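Long-range contacts in adenosine kinase, putative (Trypanosoma brucei, PDB 3OTX), which probably catalyses the magnesium-dependent transfer of a phosphate from ATP to adenosine, giving AMP and ADP in purine salvage: residues A[191-196]-A[218-223]; A[9-14]-A[164-169]; A[178-183]-A[212-217]; A[68-73]-A[302-307]. The protein carries 1 engineered substitution. All coordinates share one frame; numbering follows the deposited sequence. Where two conformers were deposited one is given.

In the fold
A nucleoside kinase of the ribokinase type is built around one large sheet with helices on both faces, and the four contacts sample its layers. Contacts 1 and 2 lie within that sheet, their centres 9 Å apart, because strands 165-169 and 193-197 are neighbours in it. Contact 3 joins two helices covering one face, its centre 11 Å from that of contact 1. Contact 4 pairs two helices beyond the other face, about 13 Å from contact 3 at the nearest atoms, and holds Asn69 of the inhibitor pocket. Contact 2 also reaches the pocket, since the Cys14 side chain comes about 4 Å from the bound bis(adenosine)-5'-pentaphosphate.

Contact 1: A[191-196]-A[218-223]; sequences DGLFMI and TDIIVA
Met195 and Ile220 are partners on adjacent parallel strands of the Rossmann-like alpha/beta sheet of the ribokinase (PfkB) fold, their CA atoms 4.6 Å apart. The two side chains leave the sheet together and run side by side, Met195 CG lying 3.9 Å from Ile220 CB. Ordinary backbone bonds hold the strands: Ile196 N donates to Ile220 O at 3.0 Å, and Val222 N to Ile196 O at 2.9 Å. On the other face Ile196 crosses Thr218 at about a right angle, covering its methyl with CG1 and CD1.

Near the start of the pairing a carboxylate does the work of a backbone carbonyl. Asp219 CG lies beside its own backbone N (chi1 -53°), which brings OD2 round to Phe194 N. There Asp219 OD2 offers its anti lone pair over 2.9 Å, in a nearly straight bond (174° at the hydrogen). Phe194 O in turn takes Ile220 N at 3.2 Å and a weak bond from Asp219 N, so Phe194 is held through both its N-H and its carbonyl. Leu193 CD2 closes over the aspartate, 3.6 Å from Asp219 CB.

A second shell steadies these groups. Tyr255 OH bonds the other carboxylate oxygen of Asp219, helix 177-189 packs on Phe194, and helix 300-311 packs on Met195. Thr218 OG1, itself hydrogen-bonded to Val214 O, meets the Phe194 ring at its edge, 3.7 Å from CD2.

Contact 2: A[9-14]-A[164-169]; sequences RVYVQC and RIFYFS
Tyr11 and Phe166, Val12 and Tyr167, and Gln13 and Phe168 face one another in register on two parallel strands at the middle of the Rossmann-like sheet, which in ribokinase-type enzymes forms the core of the large domain.

Backbone hydrogen bonds set this register. Tyr11 is held through both backbone groups: its N donates to Ile165 O at 2.8 Å and its O accepts Tyr167 N at 2.8 Å. Arg9 O serves two donors, Ile165 N in the carbonyl plane and Arg164 N tilted 27° from it, which ties down the end of the pair. At the other end the bond from Ser169 N to Gln13 O is weak.

Apolar packing divides between the faces. On the face carrying Val10, Val12, Ile165 and Tyr167, Val12 CG1 touches the edge of the Tyr167 ring, 3.9 Å from CD2, and helix 300-311 covers Ile165 and Tyr167. Aromatic contacts dominate the opposite face, where helix 177-189 packs on Gln13, Phe166 and Phe168. The Tyr11 and Phe166 rings meet obliquely, their planes at 40°, and Phe168 CE1 lies at the Tyr11 edge, 3.7 Å from CE2.

Among the polar groups, Arg9 leads away from the pair to a salt bridge with Glu162. Cys14, whose SG lies 3.0 Å from Ser169 OG within the contact, also touches the bound inhibitor.

A CH-pi contact completes the set. The Gln13 chain, extended beyond CG, runs alongside Phe168 with its amide plane 35° from the ring, and Gln13 CB stands over one ring face, 3.6 Å from the Phe168 centroid.

Contact 3: A[178-183]-A[212-217]; sequences NHVLQA and GEVLPY
Leu181 reaches across from helix 177-189 with both of its methyls, and buries more surface here than any other residue. Its CG is set anti to the carbonyl carbon (chi1 -67°), an orientation that carries the branch toward the 212-217 segment, where the methyls part. Leu181 CD1 goes to the carboxylate end of Glu213, 3.4 Å from OE1. Leu181 CD2 reaches the Tyr217 ring, 3.7 Å from CE1, and also touches Val214 CG2 at 4.0 Å. The leucine and tyrosine side chains cross at about a right angle.

Val214 is the main recipient on the other side. Its CG2 branch is wedged between two residues of the facing helix, since besides Leu181 it meets Val180 CG1 at 3.6 Å, again with the two side chains crossing nearly perpendicularly. Val180 and Val214 both continue inward to Phe194 of the underlying strand 193-197, so this valine pair forms the deeper part of the seam.

Toward the surface the join becomes polar. A single water donates to Asn178 OD1 at 3.0 Å and to Glu213 OE1 at 2.7 Å, bridging the two helices on the solvent side of the leucine.

These helices follow strands 165-169 and 193-197 in the chain and cover the same face of the sheet. Such side-by-side packing of connecting helices is characteristic of consecutive beta-alpha-beta crossovers in the Rossmann-like fold of the ribokinase family.

Contact 4: A[68-73]-A[302-307]; sequences LNVARV and AFMGGF. With AP5 (bis(adenosine)-5'-pentaphosphate), chain C.
Val70 and Met304 meet through branches that both extend anti to their own backbone nitrogens. In Val70 this is CG1 (chi1 170°) and in Met304 it is CG, and the two carbons come within 3.8 Å as the side chains cross at a slant. Val70 CG2 adds a touch on Met304 CB, after which the methionine bends away toward the sheet. Val73, with CG1 turned the same way as in Val70, inserts that methyl near the opposing backbone, 3.6 Å from Ala302 O and 3.8 Å from Gly305 CA.

Gly305 makes this closeness possible. With no side chain in the interface, its CA lies 4.3 Å from Val70 CA and 3.5 Å from Val70 O, and the short helical segments pass with axes 7.4 Å apart at 44°. At Gly305, then, the Val70 carbonyl and a Val73 methyl meet main chain directly.

The same pair of helices brings ligand-binding residues together. Asn69 ND2 donates to the ribose oxygen O3J of the inhibitor at 3.0 Å, and also to Asp301 OD2, the predicted proton acceptor. Asp301 N, at the beginning of helix 300-311, binds the inhibitor too, consistent with the phosphate-binding helix start of PfkB kinases.

Outside the pair, helix 317-332 packs on Val73 and Ala302 through Thr327 and Val331. Met304 and Phe307 rest on Met195 of strand 193-197, while Phe303 leans on Val264 and Thr266 of strand 262-267. Helices 66-76 and 300-311 thus lie side by side on one face of the large sheet, Val70 reaching Tyr167 of strand 165-169.

Contact 1: A[191-196]-A[218-223]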
# COMPACT_ATOMS: atom_id res chain seq x y z
N ASP A 191 -7.88 -13.79 16.30
CA ASP A 191 -8.95 -12.80 16.54
C ASP A 191 -8.43 -11.39 16.22
O ASP A 191 -8.64 -10.45 17.01
CB ASP A 191 -9.49 -12.86 17.97
CG ASP A 191 -10.80 -12.10 18.13
OD1 ASP A 191 -11.56 -12.04 17.15
OD2 ASP A 191 -11.06 -11.58 19.23
N GLY A 192 -7.78 -11.27 15.08
CA GLY A 192 -7.15 -10.03 14.59
C GLY A 192 -8.02 -9.43 13.51
O GLY A 192 -9.24 -9.71 13.41
N LEU A 193 -7.40 -8.55 12.74
CA LEU A 193 -8.01 -7.85 11.62
C LEU A 193 -7.20 -8.03 10.37
O LEU A 193 -5.98 -7.96 10.42
CB LEU A 193 -8.08 -6.36 11.92
CG LEU A 193 -9.39 -6.19 12.69
CD1 LEU A 193 -9.21 -5.44 13.99
CD2 LEU A 193 -10.47 -5.61 11.78
N PHE A 194 -7.88 -8.25 9.26
CA PHE A 194 -7.23 -8.32 7.96
C PHE A 194 -7.69 -7.17 7.10
O PHE A 194 -8.90 -6.94 6.97
CB PHE A 194 -7.53 -9.64 7.25
CG PHE A 194 -6.67 -9.85 6.04
CD1 PHE A 194 -5.40 -10.42 6.16
CD2 PHE A 194 -7.08 -9.39 4.79
CE1 PHE A 194 -4.58 -10.59 5.06
CE2 PHE A 194 -6.25 -9.54 3.66
CZ PHE A 194 -4.98 -10.12 3.81
N MET A 195 -6.72 -6.45 6.52
CA MET A 195 -6.99 -5.25 5.75
C MET A 195 -6.25 -5.32 4.43
O MET A 195 -5.10 -5.76 4.39
CB MET A 195 -6.52 -4.01 6.50
CG MET A 195 -6.87 -3.99 7.97
SD MET A 195 -6.10 -2.57 8.73
CE MET A 195 -6.56 -1.32 7.54
N ILE A 196 -6.90 -4.88 3.37
CA ILE A 196 -6.25 -4.77 2.06
C ILE A 196 -6.49 -3.40 1.47
O ILE A 196 -7.51 -2.75 1.78
CB ILE A 196 -6.76 -5.81 1.05
CG1 ILE A 196 -8.28 -5.76 0.88
CG2 ILE A 196 -6.32 -7.17 1.43
CD1 ILE A 196 -8.80 -6.83 -0.04
N THR A 218 -11.58 -10.34 4.30
CA THR A 218 -11.07 -8.99 4.46
C THR A 218 -12.03 -8.18 5.32
O THR A 218 -13.20 -7.97 4.93
CB THR A 218 -10.83 -8.33 3.11
OG1 THR A 218 -9.85 -9.09 2.37
CG2 THR A 218 -10.29 -6.91 3.30
N ASP A 219 -11.56 -7.75 6.49
CA ASP A 219 -12.36 -6.85 7.31
C ASP A 219 -12.40 -5.40 6.78
O ASP A 219 -13.49 -4.83 6.67
CB ASP A 219 -11.87 -6.87 8.74
CG ASP A 219 -11.79 -8.27 9.29
OD1 ASP A 219 -12.84 -8.92 9.47
OD2 ASP A 219 -10.69 -8.74 9.55
N ILE A 220 -11.24 -4.83 6.42
CA ILE A 220 -11.23 -3.43 6.03
C ILE A 220 -10.66 -3.36 4.61
O ILE A 220 -9.59 -3.88 4.33
CB ILE A 220 -10.39 -2.58 7.00
CG1 ILE A 220 -10.90 -2.76 8.45
CG2 ILE A 220 -10.40 -1.12 6.56
CD1 ILE A 220 -10.56 -1.61 9.37
N ILE A 221 -11.42 -2.72 3.73
CA ILE A 221 -11.00 -2.48 2.37
C ILE A 221 -10.74 -0.99 2.24
O ILE A 221 -11.62 -0.18 2.54
CB ILE A 221 -12.08 -2.86 1.37
CG1 ILE A 221 -12.47 -4.35 1.50
CG2 ILE A 221 -11.62 -2.47 -0.06
CD1 ILE A 221 -13.75 -4.73 0.78
N VAL A 222 -9.54 -0.63 1.80
CA VAL A 222 -9.15 0.78 1.65
C VAL A 222 -8.82 1.00 0.17
O VAL A 222 -8.20 0.14 -0.48
CB VAL A 222 -7.93 1.10 2.54
CG1 VAL A 222 -7.48 2.56 2.37
CG2 VAL A 222 -8.27 0.86 4.00
N ALA A 223 -9.28 2.12 -0.40
CA ALA A 223 -8.94 2.47 -1.78
C ALA A 223 -9.09 3.96 -2.00
O ALA A 223 -9.51 4.67 -1.12
CB ALA A 223 -9.84 1.74 -2.75

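Contact 2: A[9-14]-A[164-169]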
# COMPACT_ATOMS: atom_id res chain seq x y z
N ARG A 9 0.59 -5.09 17.54
CA ARG A 9 1.56 -5.45 16.49
C ARG A 9 0.90 -5.60 15.11
O ARG A 9 -0.18 -6.18 14.96
CB ARG A 9 2.31 -6.73 16.89
CG ARG A 9 3.24 -6.55 18.10
CD ARG A 9 4.64 -6.15 17.65
NE ARG A 9 5.26 -7.16 16.79
CZ ARG A 9 6.54 -7.16 16.41
NH1 ARG A 9 7.37 -6.21 16.81
NH2 ARG A 9 6.99 -8.12 15.62
N VAL A 10 1.59 -5.04 14.11
CA VAL A 10 1.11 -4.97 12.76
C VAL A 10 2.03 -5.80 11.87
O VAL A 10 3.27 -5.72 11.98
CB VAL A 10 1.06 -3.49 12.28
CG1 VAL A 10 0.74 -3.43 10.80
CG2 VAL A 10 -0.01 -2.69 13.06
N TYR A 11 1.41 -6.60 11.00
CA TYR A 11 2.11 -7.39 10.01
C TYR A 11 1.78 -6.81 8.66
O TYR A 11 0.59 -6.72 8.31
CB TYR A 11 1.58 -8.83 10.08
CG TYR A 11 2.18 -9.79 9.07
CD1 TYR A 11 3.22 -10.66 9.47
CD2 TYR A 11 1.70 -9.87 7.75
CE1 TYR A 11 3.80 -11.54 8.57
CE2 TYR A 11 2.28 -10.77 6.82
CZ TYR A 11 3.32 -11.59 7.25
OH TYR A 11 3.87 -12.49 6.35
N VAL A 12 2.80 -6.43 7.89
CA VAL A 12 2.58 -5.89 6.55
C VAL A 12 3.31 -6.75 5.54
O VAL A 12 4.46 -7.14 5.77
CB VAL A 12 3.20 -4.46 6.45
CG1 VAL A 12 3.15 -3.91 4.99
CG2 VAL A 12 2.51 -3.50 7.43
N GLN A 13 2.67 -7.03 4.40
CA GLN A 13 3.32 -7.80 3.33
C GLN A 13 3.08 -7.10 2.01
O GLN A 13 1.95 -6.67 1.69
CB GLN A 13 2.80 -9.25 3.33
CG GLN A 13 3.45 -10.15 2.24
CD GLN A 13 3.36 -11.63 2.54
OE1 GLN A 13 3.31 -12.48 1.61
NE2 GLN A 13 3.37 -11.98 3.81
N CYS A 14 4.16 -6.99 1.23
CA CYS A 14 4.07 -6.35 -0.08
C CYS A 14 5.36 -6.71 -0.84
O CYS A 14 6.07 -7.69 -0.51
CB CYS A 14 3.91 -4.83 0.12
SG CYS A 14 3.49 -3.87 -1.35
N ARG A 164 -1.64 -8.59 15.41
CA ARG A 164 -3.11 -8.58 15.52
C ARG A 164 -3.78 -7.82 14.38
O ARG A 164 -4.99 -7.92 14.20
CB ARG A 164 -3.59 -8.05 16.88
CG ARG A 164 -3.16 -8.90 18.04
CD ARG A 164 -3.82 -10.28 17.97
NE ARG A 164 -3.45 -11.12 19.11
CZ ARG A 164 -2.41 -11.96 19.13
NH1 ARG A 164 -1.62 -12.10 18.05
NH2 ARG A 164 -2.19 -12.66 20.24
N ILE A 165 -2.99 -7.07 13.63
CA ILE A 165 -3.48 -6.36 12.44
C ILE A 165 -2.60 -6.79 11.26
O ILE A 165 -1.38 -6.75 11.36
CB ILE A 165 -3.40 -4.82 12.63
CG1 ILE A 165 -4.32 -4.33 13.74
CG2 ILE A 165 -3.73 -4.10 11.31
CD1 ILE A 165 -3.94 -2.95 14.32
N PHE A 166 -3.24 -7.24 10.18
CA PHE A 166 -2.56 -7.77 9.00
C PHE A 166 -2.96 -6.89 7.85
O PHE A 166 -4.16 -6.73 7.57
CB PHE A 166 -2.99 -9.23 8.78
CG PHE A 166 -2.59 -10.14 9.92
CD1 PHE A 166 -3.36 -10.19 11.09
CD2 PHE A 166 -1.44 -10.93 9.81
CE1 PHE A 166 -2.99 -11.03 12.13
CE2 PHE A 166 -1.07 -11.77 10.88
CZ PHE A 166 -1.85 -11.81 12.02
N TYR A 167 -1.96 -6.31 7.18
CA TYR A 167 -2.21 -5.45 6.05
C TYR A 167 -1.43 -5.96 4.85
O TYR A 167 -0.19 -6.07 4.90
CB TYR A 167 -1.80 -4.00 6.36
CG TYR A 167 -1.79 -3.14 5.12
CD1 TYR A 167 -2.98 -2.75 4.52
CD2 TYR A 167 -0.59 -2.76 4.54
CE1 TYR A 167 -2.97 -1.98 3.36
CE2 TYR A 167 -0.58 -1.98 3.39
CZ TYR A 167 -1.77 -1.62 2.82
OH TYR A 167 -1.74 -0.85 1.68
N PHE A 168 -2.17 -6.23 3.78
CA PHE A 168 -1.56 -6.57 2.50
C PHE A 168 -1.95 -5.55 1.47
O PHE A 168 -3.09 -5.13 1.43
CB PHE A 168 -2.07 -7.93 2.02
CG PHE A 168 -1.35 -9.09 2.62
CD1 PHE A 168 -1.33 -9.30 4.02
CD2 PHE A 168 -0.74 -10.02 1.80
CE1 PHE A 168 -0.65 -10.40 4.58
CE2 PHE A 168 -0.09 -11.14 2.35
CZ PHE A 168 -0.05 -11.31 3.75
N SER A 169 -0.99 -5.15 0.64
CA SER A 169 -1.35 -4.34 -0.52
C SER A 169 -2.07 -5.22 -1.54
O SER A 169 -1.81 -6.43 -1.63
CB SER A 169 -0.10 -3.75 -1.16
OG SER A 169 0.64 -4.77 -1.81

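Contact 3: A[178-183]-A[212-217]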
# COMPACT_ATOMS: atom_id res chain seq x y z
N ASN A 178 -2.12 -17.52 -2.50
CA ASN A 178 -1.99 -18.39 -1.35
C ASN A 178 -1.18 -17.78 -0.19
O ASN A 178 -1.47 -18.09 0.98
CB ASN A 178 -1.47 -19.75 -1.78
CG ASN A 178 -2.49 -20.49 -2.62
OD1 ASN A 178 -3.69 -20.46 -2.35
ND2 ASN A 178 -2.02 -21.16 -3.66
N HIS A 179 -0.21 -16.91 -0.49
CA HIS A 179 0.52 -16.24 0.60
C HIS A 179 -0.43 -15.33 1.37
O HIS A 179 -0.39 -15.25 2.60
CB HIS A 179 1.65 -15.37 0.06
CG HIS A 179 2.70 -16.13 -0.70
ND1 HIS A 179 2.76 -17.51 -0.71
CD2 HIS A 179 3.73 -15.69 -1.47
CE1 HIS A 179 3.79 -17.88 -1.46
NE2 HIS A 179 4.38 -16.80 -1.94
N VAL A 180 -1.29 -14.64 0.64
CA VAL A 180 -2.28 -13.75 1.22
C VAL A 180 -3.25 -14.56 2.05
O VAL A 180 -3.56 -14.16 3.18
CB VAL A 180 -3.05 -12.97 0.14
CG1 VAL A 180 -3.86 -11.86 0.79
CG2 VAL A 180 -2.06 -12.33 -0.86
N LEU A 181 -3.74 -15.69 1.50
CA LEU A 181 -4.71 -16.52 2.23
C LEU A 181 -4.15 -17.06 3.55
O LEU A 181 -4.89 -17.16 4.55
CB LEU A 181 -5.25 -17.64 1.33
CG LEU A 181 -6.09 -17.13 0.17
CD1 LEU A 181 -6.35 -18.29 -0.80
CD2 LEU A 181 -7.47 -16.52 0.62
N GLN A 182 -2.85 -17.31 3.59
CA GLN A 182 -2.22 -17.75 4.85
C GLN A 182 -2.43 -16.69 5.92
O GLN A 182 -2.82 -16.99 7.04
CB GLN A 182 -0.73 -18.05 4.68
CG GLN A 182 -0.04 -18.41 6.00
CD GLN A 182 1.44 -18.65 5.82
OE1 GLN A 182 1.87 -19.20 4.80
NE2 GLN A 182 2.24 -18.25 6.81
N ALA A 183 -2.17 -15.43 5.59
CA ALA A 183 -2.42 -14.36 6.55
C ALA A 183 -3.91 -14.16 6.85
O ALA A 183 -4.28 -13.84 7.99
CB ALA A 183 -1.82 -13.04 6.06
N GLY A 212 -11.06 -11.78 -5.49
CA GLY A 212 -12.29 -12.45 -5.03
C GLY A 212 -12.04 -13.51 -3.97
O GLY A 212 -12.89 -13.72 -3.10
N GLU A 213 -10.91 -14.20 -4.06
CA GLU A 213 -10.56 -15.22 -3.07
C GLU A 213 -10.33 -14.60 -1.69
O GLU A 213 -10.65 -15.21 -0.66
CB GLU A 213 -9.31 -15.99 -3.48
CG GLU A 213 -9.55 -17.09 -4.47
CD GLU A 213 -8.46 -18.13 -4.44
OE1 GLU A 213 -8.39 -18.89 -3.45
OE2 GLU A 213 -7.69 -18.20 -5.42
N VAL A 214 -9.78 -13.39 -1.70
CA VAL A 214 -9.35 -12.73 -0.45
C VAL A 214 -10.44 -11.88 0.20
O VAL A 214 -10.49 -11.76 1.43
CB VAL A 214 -8.03 -11.93 -0.72
CG1 VAL A 214 -7.66 -10.96 0.40
CG2 VAL A 214 -6.86 -12.91 -1.00
N LEU A 215 -11.35 -11.31 -0.59
CA LEU A 215 -12.33 -10.36 -0.03
C LEU A 215 -13.20 -10.90 1.13
O LEU A 215 -13.42 -10.18 2.09
CB LEU A 215 -13.23 -9.80 -1.12
CG LEU A 215 -12.51 -8.80 -2.03
CD1 LEU A 215 -13.43 -8.62 -3.26
CD2 LEU A 215 -12.26 -7.51 -1.30
N PRO A 216 -13.69 -12.15 1.04
CA PRO A 216 -14.52 -12.65 2.16
C PRO A 216 -13.79 -12.60 3.51
O PRO A 216 -14.42 -12.48 4.55
CB PRO A 216 -14.79 -14.10 1.78
CG PRO A 216 -14.55 -14.17 0.31
CD PRO A 216 -13.50 -13.16 -0.01
N TYR A 217 -12.46 -12.72 3.48
CA TYR A 217 -11.66 -12.75 4.72
C TYR A 217 -11.21 -11.34 5.11
O TYR A 217 -10.49 -11.16 6.09
CB TYR A 217 -10.40 -13.58 4.50
CG TYR A 217 -10.52 -15.06 4.26
CD1 TYR A 217 -10.44 -15.58 2.96
CD2 TYR A 217 -10.61 -15.95 5.33
CE1 TYR A 217 -10.50 -16.97 2.74
CE2 TYR A 217 -10.66 -17.32 5.13
CZ TYR A 217 -10.61 -17.82 3.84
OH TYR A 217 -10.65 -19.19 3.66
O HOH W 1 -6.57 -20.85 -3.13

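Contact 4: A[68-73]-A[302-307]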
# COMPACT_ATOMS: atom_id res chain seq x y z
N LEU A 68 5.87 -1.16 2.03
CA LEU A 68 7.00 -0.72 2.82
C LEU A 68 6.84 0.77 3.17
O LEU A 68 7.12 1.20 4.30
CB LEU A 68 8.30 -1.01 2.05
CG LEU A 68 9.58 -0.75 2.83
CD1 LEU A 68 9.56 -1.60 4.13
CD2 LEU A 68 10.77 -1.15 1.94
N ASN A 69 6.33 1.57 2.22
CA ASN A 69 5.95 2.94 2.53
C ASN A 69 4.95 3.02 3.71
O ASN A 69 5.12 3.84 4.62
CB ASN A 69 5.29 3.59 1.32
CG ASN A 69 6.25 3.85 0.19
OD1 ASN A 69 7.49 3.96 0.36
ND2 ASN A 69 5.68 4.04 -0.99
N VAL A 70 3.93 2.17 3.65
CA VAL A 70 2.87 2.15 4.67
C VAL A 70 3.51 1.82 6.02
O VAL A 70 3.25 2.49 7.03
CB VAL A 70 1.76 1.13 4.34
CG1 VAL A 70 0.82 0.97 5.54
CG2 VAL A 70 0.95 1.60 3.13
N ALA A 71 4.37 0.80 6.01
CA ALA A 71 5.01 0.36 7.24
C ALA A 71 5.88 1.48 7.83
O ALA A 71 5.89 1.71 9.04
CB ALA A 71 5.89 -0.85 6.97
N ARG A 72 6.59 2.21 6.97
CA ARG A 72 7.49 3.24 7.45
C ARG A 72 6.71 4.43 7.98
O ARG A 72 7.10 5.00 8.98
CB ARG A 72 8.49 3.69 6.36
CG ARG A 72 9.52 2.60 6.04
CD ARG A 72 10.29 2.95 4.75
NE ARG A 72 11.19 4.04 5.01
CZ ARG A 72 11.75 4.80 4.08
NH1 ARG A 72 11.48 4.58 2.79
NH2 ARG A 72 12.57 5.77 4.45
N VAL A 73 5.58 4.78 7.35
CA VAL A 73 4.75 5.88 7.86
C VAL A 73 4.11 5.48 9.19
O VAL A 73 4.17 6.27 10.15
CB VAL A 73 3.69 6.27 6.85
CG1 VAL A 73 2.69 7.28 7.49
CG2 VAL A 73 4.37 6.90 5.60
N ALA A 302 0.82 6.87 2.43
CA ALA A 302 0.95 7.70 3.63
C ALA A 302 -0.37 7.75 4.40
O ALA A 302 -0.37 7.64 5.64
CB ALA A 302 1.44 9.09 3.28
N PHE A 303 -1.48 7.87 3.67
CA PHE A 303 -2.80 7.79 4.34
C PHE A 303 -2.91 6.46 5.11
O PHE A 303 -3.29 6.45 6.30
CB PHE A 303 -3.97 7.90 3.34
CG PHE A 303 -5.31 7.65 3.98
CD1 PHE A 303 -5.95 8.67 4.67
CD2 PHE A 303 -5.88 6.39 3.93
CE1 PHE A 303 -7.16 8.45 5.30
CE2 PHE A 303 -7.10 6.15 4.57
CZ PHE A 303 -7.74 7.19 5.27
N MET A 304 -2.60 5.35 4.44
CA MET A 304 -2.74 4.03 5.04
C MET A 304 -1.82 3.88 6.26
O MET A 304 -2.23 3.28 7.28
CB MET A 304 -2.51 2.94 4.01
CG MET A 304 -2.78 1.55 4.49
SD MET A 304 -4.57 1.29 4.57
CE MET A 304 -4.66 0.34 6.05
N GLY A 305 -0.60 4.40 6.18
CA GLY A 305 0.28 4.37 7.36
C GLY A 305 -0.30 5.06 8.58
O GLY A 305 -0.23 4.52 9.70
N GLY A 306 -0.90 6.24 8.39
CA GLY A 306 -1.44 7.00 9.52
C GLY A 306 -2.66 6.26 10.04
O GLY A 306 -2.86 6.13 11.28
N PHE A 307 -3.51 5.80 9.13
CA PHE A 307 -4.69 5.00 9.50
C PHE A 307 -4.30 3.82 10.40
O PHE A 307 -4.91 3.64 11.48
CB PHE A 307 -5.41 4.53 8.22
CG PHE A 307 -6.75 3.83 8.48
CD1 PHE A 307 -7.93 4.52 8.36
CD2 PHE A 307 -6.78 2.47 8.86
CE1 PHE A 307 -9.17 3.85 8.63
CE2 PHE A 307 -8.00 1.79 9.11
CZ PHE A 307 -9.20 2.51 9.00
PA AP5 C . -5.66 10.41 -2.48
O1A AP5 C . -5.30 11.32 -3.65
O2A AP5 C . -7.11 9.98 -2.45
O3A AP5 C . -4.78 9.06 -2.43
PB AP5 C . -4.29 8.17 -3.69
O1B AP5 C . -5.09 8.44 -4.92
O2B AP5 C . -4.22 6.77 -3.20
O3B AP5 C . -2.83 8.79 -3.85
PG AP5 C . -1.78 8.79 -5.05
O1G AP5 C . -0.90 9.99 -4.85
O2G AP5 C . -2.40 8.89 -6.43
O3G AP5 C . -1.00 7.50 -4.73
PD AP5 C . 0.24 6.80 -5.49
O1D AP5 C . 0.70 7.55 -6.73
O2D AP5 C . -0.14 5.36 -5.63
O3D AP5 C . 1.41 7.01 -4.40
PE AP5 C . 1.73 6.03 -3.16
O1E AP5 C . 0.45 5.54 -2.56
O2E AP5 C . 2.74 6.71 -2.24
O5F AP5 C . -5.18 11.15 -1.14
C5F AP5 C . -5.22 10.48 0.12
C4F AP5 C . -5.29 11.51 1.22
O4F AP5 C . -4.20 12.44 1.09
C3F AP5 C . -6.52 12.41 1.19
O3F AP5 C . -7.58 11.79 1.89
C2F AP5 C . -6.03 13.69 1.79
O2F AP5 C . -6.03 13.60 3.19
C1F AP5 C . -4.57 13.75 1.32
N9A AP5 C . -4.38 14.50 0.05
C8A AP5 C . -4.06 13.96 -1.20
N7A AP5 C . -3.95 14.99 -2.08
C5A AP5 C . -4.17 16.16 -1.42
C6A AP5 C . -4.14 17.48 -1.79
N6A AP5 C . -3.76 17.87 -3.01
N1A AP5 C . -4.40 18.44 -0.84
C2A AP5 C . -4.66 18.11 0.48
N3A AP5 C . -4.68 16.78 0.84
C4A AP5 C . -4.41 15.83 -0.07
O5J AP5 C . 2.44 4.74 -3.87
C5J AP5 C . 3.66 4.91 -4.58
C4J AP5 C . 4.40 3.61 -4.37
O4J AP5 C . 3.79 2.55 -5.13
C3J AP5 C . 5.84 3.63 -4.91
O3J AP5 C . 6.72 3.73 -3.79
C2J AP5 C . 5.99 2.31 -5.69
O2J AP5 C . 7.18 1.59 -5.37
C1J AP5 C . 4.77 1.54 -5.24
N9B AP5 C . 4.34 0.50 -6.19
C8B AP5 C . 4.01 0.72 -7.50
N7B AP5 C . 3.73 -0.50 -8.04
C5B AP5 C . 3.88 -1.46 -7.08
C6B AP5 C . 3.71 -2.85 -7.08
N6B AP5 C . 3.41 -3.57 -8.18
N1B AP5 C . 3.99 -3.49 -5.91
C2B AP5 C . 4.32 -2.86 -4.73
N3B AP5 C . 4.53 -1.50 -4.74
C4B AP5 C . 4.27 -0.82 -5.90